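Local atomic coordinates of NAD-dependent epimerase/dehydratase domain-containing protein (Ruegeria pomeroyi DSS-3, PDB entry 3IUS), a protein that is of unknown function but belongs to the NAD-dependent epimerase/dehydratase family and probably binds a dinucleotide cofactor in a Rossmann-type domain. Residues His184-Ser195 and Ile260-Tyr270; Pro161-Arg172 and Ile219-Leu228. All coordinates share one frame; numbering follows the deposited sequence.

Contact 1: His184-Ser195 and Ile260-Tyr270; sequences HVEDIAQVLAAS and IKEELGVRLKY
Asp187, in the first turn of helix 185-197, takes hold of the loop at Leu268-Tyr270 through its carboxylate. Its CB rests near Leu268 CD2. CG, placed anti to the carbonyl carbon (chi1 -80°), sends both oxygens to the passing backbone: OD1 accepts from Lys269 N at 2.8 Å on its syn side, nearly straight at 169°, while OD2 uses its syn lone pair for Tyr270 N at 3.0 Å. OD1 also takes Gln190 NE2, nearly in line with its own C-O bond, and a water joins OD2 to His184 N and lies beside Tyr270 O. Two acceptor atoms at the tip of a short chain suit this place, since they can serve successive amides; an asparagine here would probably leave one of those N-H groups facing an NH2 and without its acceptor. One turn on, Gln190 NE2 also donates to Arg267 O at 3.0 Å. At the N-cap, the His184 ring stacks face-to-face on Tyr270, centroids 4.0 Å apart and planes tilted by 30°, with Tyr270 CE2 over the imidazole centre; the tyrosine hydroxyl is held by Glu285 O. Toward the other end the contact turns apolar. Val191 CG1 meets Leu264 CD1 at 3.9 Å and Ile260 CG2, its CG2 meets Val266 CG2, and the small Ala194 lets Leu264 and Val266 come close, its CB 3.8 Å from Val266 CG2. Gly265, at positive phi, which favours glycine, lies between them where the chain leaves helical geometry. Side chains thus stand in for backbone partners on a helix packed against the parallel sheet, consistent with a Rossmann-type domain: the Asp187 carboxylate accepts from two successive N-H groups, and the Gln190 carboxamide donates to a carbonyl and takes the Arg267 N-H through a water.

Contact 2: Pro161-Arg172 and Ile219-Leu228; sequences PFSKLGKGGIRR and IAYAAELQGL
Ile219 opens the contact on helix 215-226, its CG2 packed 3.5 Å from Arg172 CG, while CD1 lies 3.7 Å from Lys164 NZ and also near Arg171 O. A branched side chain fits here because CG2 can lie on the aliphatic part of Arg172 while CG1 and CD1 lie beside the ammonium end of Lys164; Arg172 carries its NE onward to Pro231 O. One turn later, at Ala222, a methyl suits the close approach of the loop: its CB lies 3.6 Å from Pro161 CG, and Phe162 CE1 comes equally close to Ala222 O. Ala223 adds a looser touch on Leu165. Leu225 then sends CD1 to the edge of the Phe162 ring, in its plane, 3.9 Å from CZ. Gln226 lays its CB against Leu165 CD1, and its bent chain (chi2 85°) brings OE1 beside Phe162 CD1, although that oxygen is hydrogen-bonded to Gln281. Gly227, with positive phi, ends the helix in a Schellman motif, after which Leu228 folds back so that CD1 meets Leu165 CB at 3.9 Å. The loop after strand 146-155 thus lies along one side of helix 215-226, with helix 273-282 touching Tyr221 and Phe162, and strand 233-235 pairing in parallel with strand 172-174, which starts at Arg172.

How the contacts relate
Along the chain the segments run 161-172, 184-195, 219-228, 260-270, each contact joining every second one. The contact centres stand about 28 Å apart, with nearest atoms about 9 Å apart, so neither touches the other. Contact 1 is buried, about 12 Å from the chain centre, on a helix that also packs against strand 146-155 and helix 15-24, which follows the glycine-rich turn that probably belongs to the cofactor-binding Rossmann motif. The Glu186 side chain lies about 3 Å from a bound 1,2-ethanediol, probably from the crystallisation liquor, which establishes no site. Contact 2 is peripheral, about 24 Å from the centre. Helix 273-282 touches contact 2, and the chain end just after it reaches contact 1.

Contact 1: His184-Ser195 and Ile260-Tyr270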
loop_
_atom_site.group_PDB
_atom_site.type_symbol
_atom_site.label_atom_id
_atom_site.label_comp_id
_atom_site.label_asym_id
_atom_site.label_seq_id
_atom_site.Cartn_x
_atom_site.Cartn_y
_atom_site.Cartn_z
ATOM N N HIS A 184 6.825 0.322 5.731
ATOM C CA HIS A 184 7.065 1.759 5.821
ATOM C C HIS A 184 6.903 2.380 4.441
ATOM O O HIS A 184 7.362 1.815 3.442
ATOM C CB HIS A 184 8.463 2.049 6.372
ATOM C CG HIS A 184 8.700 3.495 6.672
ATOM N ND1 HIS A 184 8.808 3.980 7.959
ATOM C CD2 HIS A 184 8.834 4.565 5.853
ATOM C CE1 HIS A 184 9.005 5.287 7.918
ATOM N NE2 HIS A 184 9.027 5.664 6.653
ATOM N N VAL A 185 6.242 3.531 4.385
ATOM C CA VAL A 185 5.936 4.175 3.109
ATOM C C VAL A 185 7.185 4.475 2.268
ATOM O O VAL A 185 7.144 4.406 1.028
ATOM C CB VAL A 185 5.066 5.446 3.306
ATOM C CG1 VAL A 185 5.830 6.522 4.075
ATOM C CG2 VAL A 185 4.552 5.963 1.967
ATOM N N GLU A 186 8.298 4.785 2.929
ATOM C CA GLU A 186 9.556 5.009 2.212
ATOM C C GLU A 186 10.018 3.759 1.467
ATOM O O GLU A 186 10.574 3.846 0.370
ATOM C CB GLU A 186 10.654 5.514 3.150
ATOM C CG GLU A 186 10.565 7.005 3.458
ATOM C CD GLU A 186 10.834 7.885 2.241
ATOM O OE1 GLU A 186 10.482 9.085 2.283
ATOM O OE2 GLU A 186 11.399 7.383 1.246
ATOM N N ASP A 187 9.792 2.593 2.069
ATOM C CA ASP A 187 10.165 1.336 1.443
ATOM C C ASP A 187 9.248 0.983 0.277
ATOM O O ASP A 187 9.682 0.378 -0.708
ATOM C CB ASP A 187 10.230 0.214 2.480
ATOM C CG ASP A 187 11.525 0.243 3.278
ATOM O OD1 ASP A 187 12.558 0.653 2.700
ATOM O OD2 ASP A 187 11.513 -0.127 4.473
ATOM N N ILE A 188 7.981 1.367 0.370
ATOM C CA ILE A 188 7.106 1.229 -0.788
ATOM C C ILE A 188 7.666 2.053 -1.949
ATOM O O ILE A 188 7.727 1.587 -3.099
ATOM C CB ILE A 188 5.669 1.686 -0.492
ATOM C CG1 ILE A 188 5.085 0.902 0.688
ATOM C CG2 ILE A 188 4.810 1.516 -1.744
ATOM C CD1 ILE A 188 3.741 1.445 1.200
ATOM N N ALA A 189 8.089 3.277 -1.646
ATOM C CA ALA A 189 8.646 4.162 -2.667
ATOM C C ALA A 189 9.864 3.525 -3.342
ATOM O O ALA A 189 10.028 3.611 -4.561
ATOM C CB ALA A 189 9.003 5.516 -2.063
ATOM N N GLN A 190 10.703 2.873 -2.537
ATOM C CA GLN A 190 11.870 2.161 -3.041
ATOM C C GLN A 190 11.476 1.081 -4.037
ATOM O O GLN A 190 12.054 0.969 -5.121
ATOM C CB GLN A 190 12.637 1.505 -1.891
ATOM C CG GLN A 190 13.636 2.403 -1.197
ATOM C CD GLN A 190 14.758 1.605 -0.555
ATOM O OE1 GLN A 190 15.903 1.660 -0.999
ATOM N NE2 GLN A 190 14.428 0.844 0.480
ATOM N N VAL A 191 10.498 0.271 -3.650
ATOM C CA VAL A 191 10.037 -0.828 -4.491
ATOM C C VAL A 191 9.481 -0.328 -5.825
ATOM O O VAL A 191 9.844 -0.830 -6.900
ATOM C CB VAL A 191 8.981 -1.682 -3.752
ATOM C CG1 VAL A 191 8.299 -2.653 -4.712
ATOM C CG2 VAL A 191 9.624 -2.424 -2.582
ATOM N N LEU A 192 8.601 0.665 -5.755
ATOM C CA LEU A 192 8.002 1.239 -6.955
ATOM C C LEU A 192 9.078 1.767 -7.893
ATOM O O LEU A 192 9.080 1.470 -9.096
ATOM C CB LEU A 192 7.010 2.346 -6.581
ATOM C CG LEU A 192 5.742 1.830 -5.898
ATOM C CD1 LEU A 192 4.811 2.981 -5.472
ATOM C CD2 LEU A 192 5.020 0.845 -6.813
ATOM N N ALA A 193 10.008 2.535 -7.337
ATOM C CA ALA A 193 11.115 3.059 -8.123
ATOM C C ALA A 193 11.930 1.920 -8.737
ATOM O O ALA A 193 12.252 1.951 -9.932
ATOM C CB ALA A 193 11.994 3.970 -7.269
ATOM N N ALA A 194 12.239 0.904 -7.934
ATOM C CA ALA A 194 13.026 -0.232 -8.423
ATOM C C ALA A 194 12.325 -0.957 -9.569
ATOM O O ALA A 194 12.954 -1.331 -10.567
ATOM C CB ALA A 194 13.331 -1.204 -7.287
ATOM N N SER A 195 11.018 -1.158 -9.428
ATOM C CA SER A 195 10.241 -1.843 -10.456
ATOM C C SER A 195 10.193 -1.007 -11.727
ATOM O O SER A 195 10.349 -1.534 -12.839
ATOM C CB SER A 195 8.824 -2.145 -9.956
ATOM O OG SER A 195 8.059 -2.806 -10.947
ATOM N N ILE A 260 10.983 -8.876 -3.939
ATOM C CA ILE A 260 11.415 -7.487 -4.079
ATOM C C ILE A 260 12.912 -7.361 -3.808
ATOM O O ILE A 260 13.581 -6.487 -4.360
ATOM C CB ILE A 260 10.627 -6.519 -3.163
ATOM C CG1 ILE A 260 10.755 -6.953 -1.708
ATOM C CG2 ILE A 260 9.159 -6.418 -3.616
ATOM C CD1 ILE A 260 10.109 -5.996 -0.701
ATOM N N LYS A 261 13.438 -8.244 -2.964
ATOM C CA LYS A 261 14.854 -8.212 -2.620
ATOM C C LYS A 261 15.683 -8.828 -3.747
ATOM O O LYS A 261 16.608 -8.206 -4.258
ATOM C CB LYS A 261 15.103 -8.964 -1.313
ATOM C CG LYS A 261 14.479 -8.311 -0.078
ATOM C CD LYS A 261 14.607 -9.240 1.112
ATOM C CE LYS A 261 13.959 -8.679 2.383
ATOM N NZ LYS A 261 13.856 -9.763 3.395
ATOM N N GLU A 262 15.326 -10.045 -4.135
ATOM C CA GLU A 262 16.123 -10.825 -5.078
ATOM C C GLU A 262 15.966 -10.394 -6.527
ATOM O O GLU A 262 16.914 -10.478 -7.314
ATOM C CB GLU A 262 15.783 -12.313 -4.944
ATOM C CG GLU A 262 16.226 -12.930 -3.629
ATOM C CD GLU A 262 15.689 -14.337 -3.440
ATOM O OE1 GLU A 262 15.729 -15.126 -4.405
ATOM O OE2 GLU A 262 15.216 -14.651 -2.332
ATOM N N GLU A 263 14.769 -9.947 -6.889
ATOM C CA GLU A 263 14.504 -9.574 -8.272
ATOM C C GLU A 263 14.696 -8.079 -8.504
ATOM O O GLU A 263 15.240 -7.680 -9.527
ATOM C CB GLU A 263 13.101 -10.020 -8.702
ATOM C CG GLU A 263 12.888 -11.528 -8.632
ATOM C CD GLU A 263 11.568 -11.975 -9.245
ATOM O OE1 GLU A 263 10.835 -11.124 -9.791
ATOM O OE2 GLU A 263 11.262 -13.187 -9.180
ATOM N N LEU A 264 14.266 -7.256 -7.546
ATOM C CA LEU A 264 14.315 -5.804 -7.713
ATOM C C LEU A 264 15.542 -5.146 -7.091
ATOM O O LEU A 264 15.805 -3.972 -7.342
ATOM C CB LEU A 264 13.052 -5.144 -7.144
ATOM C CG LEU A 264 11.704 -5.543 -7.740
ATOM C CD1 LEU A 264 10.591 -4.664 -7.181
ATOM C CD2 LEU A 264 11.730 -5.501 -9.268
ATOM N N GLY A 265 16.268 -5.885 -6.255
ATOM C CA GLY A 265 17.456 -5.352 -5.616
ATOM C C GLY A 265 17.163 -4.413 -4.461
ATOM O O GLY A 265 18.038 -3.669 -4.015
ATOM N N VAL A 266 15.929 -4.442 -3.972
ATOM C CA VAL A 266 15.538 -3.576 -2.866
ATOM C C VAL A 266 16.150 -4.023 -1.546
ATOM O O VAL A 266 16.175 -5.210 -1.228
ATOM C CB VAL A 266 14.003 -3.513 -2.716
ATOM C CG1 VAL A 266 13.618 -2.945 -1.346
ATOM C CG2 VAL A 266 13.398 -2.690 -3.842
ATOM N N ARG A 267 16.649 -3.058 -0.783
ATOM C CA ARG A 267 17.106 -3.319 0.565
ATOM C C ARG A 267 16.322 -2.419 1.513
ATOM O O ARG A 267 16.446 -1.196 1.474
ATOM C CB ARG A 267 18.615 -3.083 0.690
ATOM C CG ARG A 267 19.167 -3.469 2.043
ATOM C CD ARG A 267 20.678 -3.707 2.032
ATOM N NE ARG A 267 21.086 -4.385 3.260
ATOM C CZ ARG A 267 21.122 -3.796 4.451
ATOM N NH1 ARG A 267 21.488 -4.481 5.525
ATOM N NH2 ARG A 267 20.799 -2.515 4.568
ATOM N N LEU A 268 15.497 -3.037 2.351
ATOM C CA LEU A 268 14.602 -2.303 3.236
ATOM C C LEU A 268 15.325 -1.307 4.142
ATOM O O LEU A 268 16.313 -1.647 4.798
ATOM C CB LEU A 268 13.788 -3.274 4.089
ATOM C CG LEU A 268 12.885 -4.284 3.383
ATOM C CD1 LEU A 268 12.140 -5.118 4.437
ATOM C CD2 LEU A 268 11.916 -3.576 2.439
ATOM N N LYS A 269 14.820 -0.078 4.165
ATOM C CA LYS A 269 15.314 0.954 5.072
ATOM C C LYS A 269 14.840 0.643 6.478
ATOM O O LYS A 269 15.529 0.927 7.461
ATOM C CB LYS A 269 14.777 2.331 4.675
ATOM C CG LYS A 269 15.307 2.892 3.370
ATOM C CD LYS A 269 14.554 4.169 2.998
ATOM C CE LYS A 269 15.324 5.014 1.990
ATOM N NZ LYS A 269 15.415 4.378 0.643
ATOM N N TYR A 270 13.644 0.078 6.570
ATOM C CA TYR A 270 13.051 -0.237 7.865
ATOM C C TYR A 270 12.553 -1.681 7.874
ATOM O O TYR A 270 11.376 -1.940 7.652
ATOM C CB TYR A 270 11.913 0.732 8.196
ATOM C CG TYR A 270 12.295 2.192 8.073
ATOM C CD1 TYR A 270 13.079 2.810 9.040
ATOM C CD2 TYR A 270 11.858 2.956 7.000
ATOM C CE1 TYR A 270 13.432 4.149 8.932
ATOM C CE2 TYR A 270 12.206 4.296 6.883
ATOM C CZ TYR A 270 12.988 4.886 7.854
ATOM O OH TYR A 270 13.330 6.217 7.738
HETATM O O HOH W 1 9.270 -1.156 5.659
HETATM O O HOH W 2 17.387 -0.536 -1.955
#

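Contact 2: Pro161-Arg172 and Ile219-Leu228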
loop_
_atom_site.group_PDB
_atom_site.type_symbol
_atom_site.label_atom_id
_atom_site.label_comp_id
_atom_site.label_asym_id
_atom_site.label_seq_id
_atom_site.Cartn_x
_atom_site.Cartn_y
_atom_site.Cartn_z
ATOM N N PRO A 161 2.099 5.913 15.333
ATOM C CA PRO A 161 1.353 5.652 16.563
ATOM C C PRO A 161 1.552 6.703 17.654
ATOM O O PRO A 161 0.840 6.663 18.656
ATOM C CB PRO A 161 1.936 4.317 17.007
ATOM C CG PRO A 161 3.387 4.454 16.655
ATOM C CD PRO A 161 3.438 5.298 15.384
ATOM N N PHE A 162 2.486 7.630 17.461
ATOM C CA PHE A 162 2.803 8.607 18.501
ATOM C C PHE A 162 1.767 9.725 18.608
ATOM O O PHE A 162 1.635 10.360 19.654
ATOM C CB PHE A 162 4.216 9.161 18.312
ATOM C CG PHE A 162 5.269 8.092 18.271
ATOM C CD1 PHE A 162 5.704 7.487 19.435
ATOM C CD2 PHE A 162 5.799 7.666 17.065
ATOM C CE1 PHE A 162 6.656 6.495 19.401
ATOM C CE2 PHE A 162 6.755 6.677 17.026
ATOM C CZ PHE A 162 7.184 6.084 18.189
ATOM N N SER A 163 1.030 9.954 17.526
ATOM C CA SER A 163 -0.103 10.873 17.552
ATOM C C SER A 163 -1.242 10.248 18.352
ATOM O O SER A 163 -2.056 10.943 18.956
ATOM C CB SER A 163 -0.582 11.151 16.129
ATOM O OG SER A 163 -1.130 9.978 15.550
ATOM N N LYS A 164 -1.267 8.922 18.352
ATOM C CA LYS A 164 -2.347 8.133 18.929
ATOM C C LYS A 164 -2.273 8.047 20.458
ATOM O O LYS A 164 -3.192 7.549 21.111
ATOM C CB LYS A 164 -2.302 6.739 18.298
ATOM C CG LYS A 164 -3.274 5.705 18.825
ATOM C CD LYS A 164 -3.295 4.518 17.869
ATOM C CE LYS A 164 -3.537 3.195 18.581
ATOM N NZ LYS A 164 -3.308 2.035 17.664
ATOM N N LEU A 165 -1.184 8.553 21.028
ATOM C CA LEU A 165 -0.921 8.398 22.455
ATOM C C LEU A 165 -1.403 9.583 23.279
ATOM O O LEU A 165 -1.703 10.648 22.742
ATOM C CB LEU A 165 0.578 8.213 22.690
ATOM C CG LEU A 165 1.253 7.037 21.991
ATOM C CD1 LEU A 165 2.745 7.297 21.859
ATOM C CD2 LEU A 165 0.984 5.743 22.749
ATOM N N GLY A 166 -1.474 9.385 24.592
ATOM C CA GLY A 166 -1.715 10.473 25.522
ATOM C C GLY A 166 -3.143 10.965 25.665
ATOM O O GLY A 166 -3.437 11.739 26.574
ATOM N N LYS A 167 -4.037 10.530 24.785
ATOM C CA LYS A 167 -5.421 10.999 24.858
ATOM C C LYS A 167 -6.435 9.909 25.216
ATOM O O LYS A 167 -7.626 10.040 24.930
ATOM C CB LYS A 167 -5.826 11.747 23.579
ATOM C CG LYS A 167 -5.313 11.142 22.287
ATOM C CD LYS A 167 -5.225 12.206 21.201
ATOM C CE LYS A 167 -4.847 11.604 19.859
ATOM N NZ LYS A 167 -4.464 12.652 18.871
ATOM N N GLY A 168 -5.957 8.845 25.857
ATOM C CA GLY A 168 -6.827 7.784 26.330
ATOM C C GLY A 168 -7.558 7.090 25.202
ATOM O O GLY A 168 -7.226 7.275 24.030
ATOM N N GLY A 169 -8.555 6.284 25.555
ATOM C CA GLY A 169 -9.341 5.567 24.567
ATOM C C GLY A 169 -8.503 4.706 23.641
ATOM O O GLY A 169 -8.853 4.505 22.475
ATOM N N ILE A 170 -7.384 4.206 24.160
ATOM C CA ILE A 170 -6.534 3.275 23.419
ATOM C C ILE A 170 -6.450 1.943 24.153
ATOM O O ILE A 170 -6.267 1.900 25.371
ATOM C CB ILE A 170 -5.109 3.827 23.214
ATOM C CG1 ILE A 170 -4.647 4.585 24.461
ATOM C CG2 ILE A 170 -5.057 4.727 21.990
ATOM C CD1 ILE A 170 -3.208 5.057 24.396
ATOM N N ARG A 171 -6.586 0.856 23.408
ATOM C CA ARG A 171 -6.573 -0.470 24.002
ATOM C C ARG A 171 -5.833 -1.441 23.098
ATOM O O ARG A 171 -5.814 -1.278 21.879
ATOM C CB ARG A 171 -8.005 -0.947 24.258
ATOM C CG ARG A 171 -8.946 -0.710 23.088
ATOM C CD ARG A 171 -10.306 -0.201 23.553
ATOM N NE ARG A 171 -11.178 -1.260 24.057
ATOM C CZ ARG A 171 -11.960 -2.014 23.291
ATOM N NH1 ARG A 171 -11.969 -1.840 21.972
ATOM N NH2 ARG A 171 -12.728 -2.949 23.838
ATOM N N ARG A 172 -5.206 -2.441 23.704
ATOM C CA ARG A 172 -4.513 -3.466 22.937
ATOM C C ARG A 172 -5.405 -4.694 22.813
ATOM O O ARG A 172 -5.720 -5.344 23.808
ATOM C CB ARG A 172 -3.169 -3.814 23.588
ATOM C CG ARG A 172 -2.135 -2.692 23.507
ATOM C CD ARG A 172 -0.833 -3.051 24.210
ATOM N NE ARG A 172 -1.046 -3.290 25.635
ATOM C CZ ARG A 172 -0.741 -4.424 26.254
ATOM N NH1 ARG A 172 -0.185 -5.420 25.573
ATOM N NH2 ARG A 172 -0.975 -4.555 27.553
ATOM N N ILE A 219 1.821 -1.046 19.408
ATOM C CA ILE A 219 1.264 -0.127 20.392
ATOM C C ILE A 219 2.129 -0.092 21.649
ATOM O O ILE A 219 2.463 0.981 22.162
ATOM C CB ILE A 219 -0.168 -0.553 20.755
ATOM C CG1 ILE A 219 -1.108 -0.313 19.571
ATOM C CG2 ILE A 219 -0.653 0.166 22.017
ATOM C CD1 ILE A 219 -2.512 -0.846 19.779
ATOM N N ALA A 220 2.495 -1.269 22.147
ATOM C CA ALA A 220 3.339 -1.344 23.332
ATOM C C ALA A 220 4.682 -0.645 23.123
ATOM O O ALA A 220 5.155 0.077 23.986
ATOM C CB ALA A 220 3.554 -2.799 23.745
ATOM N N TYR A 221 5.304 -0.865 21.967
ATOM C CA TYR A 221 6.631 -0.305 21.728
ATOM C C TYR A 221 6.593 1.216 21.593
ATOM O O TYR A 221 7.508 1.909 22.040
ATOM C CB TYR A 221 7.289 -0.937 20.490
ATOM C CG TYR A 221 8.770 -0.653 20.419
ATOM C CD1 TYR A 221 9.614 -1.010 21.468
ATOM C CD2 TYR A 221 9.332 -0.024 19.313
ATOM C CE1 TYR A 221 10.969 -0.749 21.415
ATOM C CE2 TYR A 221 10.684 0.243 19.255
ATOM C CZ TYR A 221 11.499 -0.129 20.304
ATOM O OH TYR A 221 12.848 0.133 20.250
ATOM N N ALA A 222 5.535 1.731 20.979
ATOM C CA ALA A 222 5.364 3.170 20.838
ATOM C C ALA A 222 5.259 3.795 22.233
ATOM O O ALA A 222 5.877 4.820 22.517
ATOM C CB ALA A 222 4.124 3.479 20.017
ATOM N N ALA A 223 4.498 3.150 23.108
ATOM C CA ALA A 223 4.348 3.642 24.485
ATOM C C ALA A 223 5.694 3.617 25.210
ATOM O O ALA A 223 6.074 4.574 25.884
ATOM C CB ALA A 223 3.320 2.818 25.236
ATOM N N GLU A 224 6.417 2.517 25.059
ATOM C CA GLU A 224 7.741 2.381 25.650
ATOM C C GLU A 224 8.674 3.519 25.220
ATOM O O GLU A 224 9.328 4.142 26.049
ATOM C CB GLU A 224 8.335 1.020 25.281
ATOM C CG GLU A 224 9.718 0.749 25.844
ATOM C CD GLU A 224 10.269 -0.599 25.402
ATOM O OE1 GLU A 224 9.464 -1.485 25.047
ATOM O OE2 GLU A 224 11.507 -0.770 25.409
ATOM N N LEU A 225 8.744 3.778 23.916
ATOM C CA LEU A 225 9.577 4.859 23.391
ATOM C C LEU A 225 9.223 6.233 23.963
ATOM O O LEU A 225 10.093 7.094 24.123
ATOM C CB LEU A 225 9.486 4.900 21.868
ATOM C CG LEU A 225 10.221 3.765 21.166
ATOM C CD1 LEU A 225 9.929 3.771 19.667
ATOM C CD2 LEU A 225 11.721 3.856 21.422
ATOM N N GLN A 226 7.944 6.429 24.264
ATOM C CA GLN A 226 7.433 7.733 24.664
ATOM C C GLN A 226 7.486 7.867 26.177
ATOM O O GLN A 226 7.169 8.919 26.729
ATOM C CB GLN A 226 5.994 7.896 24.162
ATOM C CG GLN A 226 5.450 9.321 24.204
ATOM C CD GLN A 226 5.823 10.144 22.978
ATOM O OE1 GLN A 226 6.693 9.763 22.184
ATOM N NE2 GLN A 226 5.156 11.280 22.812
ATOM N N GLY A 227 7.889 6.794 26.851
ATOM C CA GLY A 227 7.955 6.810 28.303
ATOM C C GLY A 227 6.582 6.857 28.936
ATOM O O GLY A 227 6.406 7.429 30.022
ATOM N N LEU A 228 5.608 6.243 28.268
ATOM C CA LEU A 228 4.231 6.193 28.741
ATOM C C LEU A 228 3.827 4.795 29.218
ATOM O O LEU A 228 4.435 3.806 28.840
ATOM C CB LEU A 228 3.284 6.663 27.640
ATOM C CG LEU A 228 3.506 8.107 27.192
ATOM C CD1 LEU A 228 2.606 8.436 26.019
ATOM C CD2 LEU A 228 3.246 9.063 28.359
#